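Local coordinates for protein catechol 1,2-dioxygenase (PDB 5TD3) that probably cleaves the catechol ring with molecular oxygen between the two hydroxyl-bearing carbons, giving cis,cis-muconate, and binds phosphatidylethanolamine in a helical region, at residues L22-N30 against Q42-G50. Sequence-based numbering, arbitrary orientation. Where two conformers were deposited one is given.
Sequences LLKAASSAN and QQIVLRLLG. With PTY (phosphatidylethanolamine), chain J.
The amide of Q42 is the flat group that touches the other segment: A29 N lies above one face at its NE2 end, 3.6 Å from NE2, and A29 CB near its edge, contacts without a hydrogen bond. That nitrogen is instead held by T36 O and by L226 O of the second subunit, work that suits a long chain ending in a two-hydrogen donor. Closer to the helix, the aliphatic root of Q42 packs on the backbone of S27, with S27 O 3.2 Å from Q42 CB.

S27 follows the last helical residue of 17-26, and its small side chain lets the two backbones come within 5.1 Å, CA to CA, at L46. In one of its two conformers OG stands beside its own backbone N (chi1 -46°), from where it turns back and donates to L23 O at 3.0 Å, tilted 22° from the carbonyl plane. In that conformer the hydroxyl also lies 3.3 Å from L46 CA, with V45 CG1 alongside.

One helical turn back, L23 reaches across with its branched end. Its CD2 rests against both G50 N, at 3.5 Å, and L49 CG, at 3.6 Å; with no side chain at G50, both methyls of L23 lie on its backbone, CD1 against CA. A26 offers only a methyl to L49 CD2, while L46 brings CD1 over L23 O from the more exposed flank.

Segments 22-26 and 42-50, parts of helices 17-26 and 39-59, run roughly antiparallel (147°), their axes 9.4 Å apart, and form a helical hairpin. I44 and L48, with V45 CG2 and L49 N, line a phosphatidylethanolamine chain, V45 and L49 serving both sides, which places the pair in the helical, lipid-binding dimer region characteristic of intradiol catechol dioxygenases.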
ATOM      1  N   LEU A  22     -18.478 -11.810  -6.336  1.00 27.63           N
ATOM      2  CA  LEU A  22     -17.800 -10.513  -6.259  1.00 25.85           C
ATOM      3  C   LEU A  22     -16.301 -10.665  -6.476  1.00 28.67           C
ATOM      4  O   LEU A  22     -15.692  -9.900  -7.238  1.00 23.89           O
ATOM      5  CB  LEU A  22     -18.076  -9.851  -4.906  1.00 26.41           C
ATOM      6  CG  LEU A  22     -17.396  -8.500  -4.668  1.00 24.60           C
ATOM      7  CD1 LEU A  22     -17.800  -7.500  -5.733  1.00 24.34           C
ATOM      8  CD2 LEU A  22     -17.720  -7.936  -3.278  1.00 25.42           C
ATOM      9  N   LEU A  23     -15.692 -11.657  -5.818  1.00 28.99           N
ATOM     10  CA  LEU A  23     -14.259 -11.899  -5.963  1.00 29.24           C
ATOM     11  C   LEU A  23     -13.885 -12.193  -7.409  1.00 28.74           C
ATOM     12  O   LEU A  23     -12.914 -11.637  -7.936  1.00 26.16           O
ATOM     13  CB  LEU A  23     -13.823 -13.063  -5.073  1.00 27.08           C
ATOM     14  CG  LEU A  23     -13.588 -12.782  -3.592  1.00 33.15           C
ATOM     15  CD1 LEU A  23     -13.394 -14.103  -2.864  1.00 36.80           C
ATOM     16  CD2 LEU A  23     -12.353 -11.911  -3.449  1.00 32.33           C
ATOM     17  N   LYS A  24     -14.642 -13.073  -8.067  1.00 26.92           N
ATOM     18  CA  LYS A  24     -14.322 -13.414  -9.452  1.00 34.02           C
ATOM     19  C   LYS A  24     -14.459 -12.203 -10.367  1.00 30.57           C
ATOM     20  O   LYS A  24     -13.656 -12.018 -11.290  1.00 29.75           O
ATOM     21  CB  LYS A  24     -15.216 -14.555  -9.931  1.00 34.69           C
ATOM     22  CG  LYS A  24     -15.105 -15.805  -9.090  1.00 40.97           C
ATOM     23  CD  LYS A  24     -16.213 -16.783  -9.450  1.00 47.00           C
ATOM     24  CE  LYS A  24     -16.118 -18.054  -8.629  1.00 53.90           C
ATOM     25  NZ  LYS A  24     -17.101 -19.070  -9.095  1.00 55.59           N
ATOM     26  N   ALA A  25     -15.482 -11.381 -10.141  1.00 26.29           N
ATOM     27  CA  ALA A  25     -15.677 -10.209 -10.989  1.00 32.55           C
ATOM     28  C   ALA A  25     -14.548  -9.206 -10.798  1.00 28.16           C
ATOM     29  O   ALA A  25     -13.996  -8.684 -11.774  1.00 25.43           O
ATOM     30  CB  ALA A  25     -17.024  -9.558 -10.684  1.00 30.59           C
ATOM     31  N   ALA A  26     -14.163  -8.957  -9.544  1.00 25.89           N
ATOM     32  CA  ALA A  26     -13.160  -7.937  -9.264  1.00 25.92           C
ATOM     33  C   ALA A  26     -11.796  -8.300  -9.834  1.00 23.07           C
ATOM     34  O   ALA A  26     -11.001  -7.399 -10.130  1.00 27.07           O
ATOM     35  CB  ALA A  26     -13.042  -7.717  -7.760  1.00 22.19           C
ATOM     36  N   SER A  27     -11.517  -9.596 -10.011  1.00 21.29           N
ATOM     37  CA  SER A  27     -10.193 -10.076 -10.402  0.57 24.20           C
ATOM     38  C   SER A  27     -10.111 -10.521 -11.854  1.00 29.07           C
ATOM     39  O   SER A  27      -9.093 -11.106 -12.255  1.00 27.83           O
ATOM     40  CB  SER A  27      -9.760 -11.235  -9.503  0.57 22.33           C
ATOM     41  OG  SER A  27      -9.999 -10.937  -8.145  0.57 24.90           O
ATOM     42  N   SER A  28     -11.141 -10.273 -12.657  1.00 28.06           N
ATOM     43  CA  SER A  28     -11.133 -10.745 -14.032  1.00 31.77           C
ATOM     44  C   SER A  28     -11.573  -9.622 -14.957  1.00 29.57           C
ATOM     45  O   SER A  28     -12.050  -8.575 -14.510  1.00 29.25           O
ATOM     46  CB  SER A  28     -12.031 -11.981 -14.195  1.00 33.88           C
ATOM     47  OG  SER A  28     -13.376 -11.663 -13.890  1.00 32.00           O
ATOM     48  N   ALA A  29     -11.403  -9.840 -16.262  1.00 32.53           N
ATOM     49  CA  ALA A  29     -11.696  -8.802 -17.238  1.00 34.58           C
ATOM     50  C   ALA A  29     -13.206  -8.611 -17.406  1.00 36.36           C
ATOM     51  O   ALA A  29     -14.008  -9.506 -17.128  1.00 39.96           O
ATOM     52  CB  ALA A  29     -11.060  -9.144 -18.586  1.00 37.87           C
ATOM     53  N   ASN A  30     -13.592  -7.434 -17.891  1.00 37.69           N
ATOM     54  CA  ASN A  30     -15.008  -7.178 -18.178  1.00 40.19           C
ATOM     55  C   ASN A  30     -15.487  -8.074 -19.313  1.00 58.55           C
ATOM     56  O   ASN A  30     -14.794  -8.232 -20.317  1.00 58.84           O
ATOM     57  CB  ASN A  30     -15.253  -5.712 -18.552  1.00 52.49           C
ATOM     58  CG  ASN A  30     -14.842  -4.740 -17.451  1.00 38.08           C
ATOM     59  OD1 ASN A  30     -14.142  -3.765 -17.711  1.00 49.39           O
ATOM     60  ND2 ASN A  30     -15.267  -5.006 -16.225  1.00 43.77           N
ATOM     61  N   GLN A  42      -4.207 -11.215 -12.870  1.00 20.22           N
ATOM     62  CA  GLN A  42      -5.537 -11.664 -12.455  1.00 23.88           C
ATOM     63  C   GLN A  42      -5.443 -12.813 -11.462  1.00 25.62           C
ATOM     64  O   GLN A  42      -6.205 -12.869 -10.491  1.00 20.23           O
ATOM     65  CB  GLN A  42      -6.353 -12.074 -13.681  1.00 22.78           C
ATOM     66  CG  GLN A  42      -6.635 -10.905 -14.591  1.00 24.84           C
ATOM     67  CD  GLN A  42      -7.085 -11.337 -15.959  1.00 23.39           C
ATOM     68  OE1 GLN A  42      -6.770 -12.447 -16.421  1.00 24.46           O
ATOM     69  NE2 GLN A  42      -7.839 -10.467 -16.622  1.00 28.97           N
ATOM     70  N   GLN A  43      -4.525 -13.748 -11.698  1.00 21.75           N
ATOM     71  CA  GLN A  43      -4.362 -14.880 -10.795  1.00 22.23           C
ATOM     72  C   GLN A  43      -3.944 -14.422  -9.400  1.00 24.13           C
ATOM     73  O   GLN A  43      -4.512 -14.857  -8.393  1.00 19.70           O
ATOM     74  CB  GLN A  43      -3.339 -15.857 -11.383  1.00 22.77           C
ATOM     75  CG  GLN A  43      -3.030 -17.013 -10.462  1.00 27.06           C
ATOM     76  CD  GLN A  43      -1.761 -17.757 -10.836  1.00 24.95           C
ATOM     77  OE1 GLN A  43      -0.965 -17.307 -11.675  1.00 24.08           O
ATOM     78  NE2 GLN A  43      -1.568 -18.917 -10.215  1.00 28.05           N
ATOM     79  N   ILE A  44      -2.971 -13.515  -9.324  1.00 20.03           N
ATOM     80  CA  ILE A  44      -2.455 -13.081  -8.030  1.00 16.99           C
ATOM     81  C   ILE A  44      -3.485 -12.232  -7.302  1.00 21.70           C
ATOM     82  O   ILE A  44      -3.686 -12.387  -6.094  1.00 18.69           O
ATOM     83  CB  ILE A  44      -1.121 -12.337  -8.227  1.00 16.64           C
ATOM     84  CG1 ILE A  44      -0.050 -13.351  -8.656  1.00 16.98           C
ATOM     85  CG2 ILE A  44      -0.694 -11.602  -6.965  1.00 18.93           C
ATOM     86  CD1 ILE A  44       1.245 -12.709  -9.069  1.00 24.61           C
ATOM     87  N   VAL A  45      -4.185 -11.355  -8.029  1.00 18.01           N
ATOM     88  CA  VAL A  45      -5.195 -10.522  -7.381  1.00 21.19           C
ATOM     89  C   VAL A  45      -6.321 -11.381  -6.824  1.00 19.03           C
ATOM     90  O   VAL A  45      -6.768 -11.173  -5.691  1.00 17.62           O
ATOM     91  CB  VAL A  45      -5.719  -9.451  -8.352  1.00 21.76           C
ATOM     92  CG1 VAL A  45      -7.001  -8.810  -7.804  1.00 19.73           C
ATOM     93  CG2 VAL A  45      -4.636  -8.390  -8.555  1.00 19.56           C
ATOM     94  N   LEU A  46      -6.791 -12.366  -7.602  1.00 22.76           N
ATOM     95  CA  LEU A  46      -7.848 -13.248  -7.108  1.00 23.94           C
ATOM     96  C   LEU A  46      -7.448 -13.893  -5.790  1.00 23.96           C
ATOM     97  O   LEU A  46      -8.247 -13.954  -4.851  1.00 22.10           O
ATOM     98  CB  LEU A  46      -8.177 -14.328  -8.145  1.00 23.10           C
ATOM     99  CG  LEU A  46      -9.229 -15.357  -7.729  1.00 23.88           C
ATOM    100  CD1 LEU A  46     -10.515 -14.668  -7.348  1.00 25.65           C
ATOM    101  CD2 LEU A  46      -9.469 -16.380  -8.840  1.00 24.72           C
ATOM    102  N   ARG A  47      -6.210 -14.364  -5.703  1.00 21.65           N
ATOM    103  CA  ARG A  47      -5.758 -15.039  -4.495  1.00 22.40           C
ATOM    104  C   ARG A  47      -5.615 -14.065  -3.328  1.00 19.92           C
ATOM    105  O   ARG A  47      -6.113 -14.328  -2.230  1.00 19.31           O
ATOM    106  CB  ARG A  47      -4.438 -15.753  -4.778  1.00 19.14           C
ATOM    107  CG  ARG A  47      -3.750 -16.332  -3.541  1.00 19.31           C
ATOM    108  CD  ARG A  47      -4.643 -17.308  -2.765  1.00 20.65           C
ATOM    109  NE  ARG A  47      -3.904 -17.803  -1.612  1.00 19.36           N
ATOM    110  CZ  ARG A  47      -3.232 -18.955  -1.599  1.00 25.67           C
ATOM    111  NH1 ARG A  47      -3.222 -19.739  -2.677  1.00 24.83           N
ATOM    112  NH2 ARG A  47      -2.552 -19.313  -0.514  1.00 22.63           N
ATOM    113  N   LEU A  48      -4.952 -12.922  -3.543  1.00 17.36           N
ATOM    114  CA  LEU A  48      -4.702 -12.015  -2.424  1.00 17.75           C
ATOM    115  C   LEU A  48      -5.990 -11.360  -1.945  1.00 18.62           C
ATOM    116  O   LEU A  48      -6.197 -11.200  -0.735  1.00 17.09           O
ATOM    117  CB  LEU A  48      -3.668 -10.951  -2.803  1.00 17.95           C
ATOM    118  CG  LEU A  48      -2.275 -11.503  -3.132  1.00 20.80           C
ATOM    119  CD1 LEU A  48      -1.311 -10.375  -3.470  1.00 22.61           C
ATOM    120  CD2 LEU A  48      -1.762 -12.304  -1.965  1.00 22.34           C
ATOM    121  N   LEU A  49      -6.874 -10.999  -2.877  1.00 18.01           N
ATOM    122  CA  LEU A  49      -8.156 -10.401  -2.506  1.00 19.05           C
ATOM    123  C   LEU A  49      -9.038 -11.406  -1.783  1.00 20.52           C
ATOM    124  O   LEU A  49      -9.646 -11.079  -0.757  1.00 20.79           O
ATOM    125  CB  LEU A  49      -8.859  -9.877  -3.754  1.00 19.83           C
ATOM    126  CG  LEU A  49     -10.114  -9.038  -3.545  1.00 20.32           C
ATOM    127  CD1 LEU A  49      -9.800  -7.700  -2.864  1.00 18.26           C
ATOM    128  CD2 LEU A  49     -10.766  -8.822  -4.907  1.00 20.42           C
ATOM    129  N   GLY A  50      -9.088 -12.640  -2.283  1.00 20.68           N
ATOM    130  CA  GLY A  50      -9.822 -13.682  -1.583  1.00 17.07           C
ATOM    131  C   GLY A  50      -9.295 -13.923  -0.183  1.00 24.49           C
ATOM    132  O   GLY A  50     -10.068 -14.051   0.767  1.00 20.61           O
TER
HETATM  133  C1  PTY J 401       4.013  -6.141 -13.290  1.00 45.94           C
HETATM  134  C2  PTY J 401       4.609   0.593 -14.713  1.00 73.11           C
HETATM  135  C3  PTY J 401       3.787  -0.708 -14.525  1.00 83.76           C
HETATM  136  O4  PTY J 401       3.061  -7.197 -13.036  1.00 44.19           O
HETATM  137  C5  PTY J 401       4.280  -3.680 -12.938  1.00 69.18           C
HETATM  138  C6  PTY J 401       3.339  -4.854 -12.890  1.00 56.49           C
HETATM  139  O7  PTY J 401       2.926  -5.025 -11.498  1.00 54.70           O
HETATM  140  C8  PTY J 401       1.890  -4.308 -11.039  1.00 54.48           C
HETATM  141  O10 PTY J 401       1.255  -3.542 -11.714  1.00 63.29           O
HETATM  142  C11 PTY J 401       1.654  -4.582  -9.580  1.00 47.54           C
HETATM  143  C12 PTY J 401       0.197  -4.776  -9.186  1.00 38.04           C
HETATM  144  C13 PTY J 401       0.034  -5.204  -7.729  1.00 34.78           C
HETATM  145  C14 PTY J 401      -1.406  -5.409  -7.317  1.00 37.27           C
HETATM  146  C15 PTY J 401      -1.628  -6.017  -5.941  1.00 40.78           C
HETATM  147  C16 PTY J 401      -3.109  -6.160  -5.616  1.00 45.22           C
HETATM  148  C17 PTY J 401      -3.455  -6.858  -4.315  1.00 40.24           C
HETATM  149  C18 PTY J 401      -4.955  -7.028  -4.122  1.00 34.90           C
HETATM  150  C19 PTY J 401      -5.418  -7.650  -2.808  1.00 34.99           C
HETATM  151  C20 PTY J 401      -5.402  -6.740  -1.588  1.00 44.71           C
HETATM  152  C21 PTY J 401      -4.034  -6.602  -0.937  1.00 58.72           C
HETATM  153  C22 PTY J 401      -4.025  -5.967   0.452  1.00 63.71           C
HETATM  154  C23 PTY J 401      -2.662  -5.977   1.137  1.00 59.94           C
HETATM  155  C24 PTY J 401      -1.981  -7.338   1.120  1.00 54.56           C
HETATM  156  C25 PTY J 401      -2.809  -8.458   1.733  1.00 52.73           C
HETATM  157  C26 PTY J 401      -2.400  -9.847   1.269  1.00 48.41           C
HETATM  158  C27 PTY J 401      -3.399 -10.921   1.639  1.00 45.57           C
HETATM  159  C28 PTY J 401      -3.568 -11.046   3.135  1.00 51.67           C
HETATM  160  C29 PTY J 401      -4.836 -11.762   3.512  1.00 54.79           C
HETATM  161  C30 PTY J 401       3.474  -8.246 -12.324  1.00 44.61           C
HETATM  162  C31 PTY J 401       2.327  -9.148 -11.976  1.00 43.19           C
HETATM  163  O30 PTY J 401       4.617  -8.426 -12.003  1.00 43.04           O
HETATM  164  C32 PTY J 401       1.645  -8.761 -10.670  1.00 34.58           C
HETATM  165  C33 PTY J 401       2.512  -9.040  -9.459  1.00 29.01           C
HETATM  166  C34 PTY J 401       1.929  -8.541  -8.149  1.00 31.94           C
HETATM  167  C35 PTY J 401       2.654  -9.085  -6.936  1.00 28.70           C
HETATM  168  C36 PTY J 401       2.160  -8.539  -5.615  1.00 35.13           C
HETATM  169  C37 PTY J 401       2.682  -9.315  -4.426  1.00 38.80           C
HETATM  170  C38 PTY J 401       2.501  -8.594  -3.118  1.00 40.61           C
HETATM  171  C39 PTY J 401       3.550  -7.531  -2.872  1.00 43.04           C
HETATM  172  C40 PTY J 401       3.056  -6.316  -2.115  1.00 48.37           C
HETATM  173  C41 PTY J 401       2.217  -6.617  -0.889  1.00 51.44           C
HETATM  174  C42 PTY J 401       0.719  -6.483  -1.124  1.00 59.52           C
HETATM  175  C43 PTY J 401       0.373  -5.386  -2.114  1.00 62.39           C
HETATM  176  C44 PTY J 401      -1.093  -5.052  -2.146  1.00 60.61           C
HETATM  177  P1  PTY J 401       5.406  -2.811 -15.309  1.00 99.97           P
HETATM  178  O11 PTY J 401       4.255  -1.688 -15.489  1.00 93.78           O
HETATM  179  O12 PTY J 401       6.725  -2.086 -15.025  1.00104.05           O
HETATM  180  O13 PTY J 401       5.580  -3.579 -16.569  1.00100.59           O
HETATM  181  O14 PTY J 401       5.154  -3.813 -14.081  1.00 85.79           O
HETATM  182  N1  PTY J 401       5.813   0.448 -13.892  1.00 68.20           N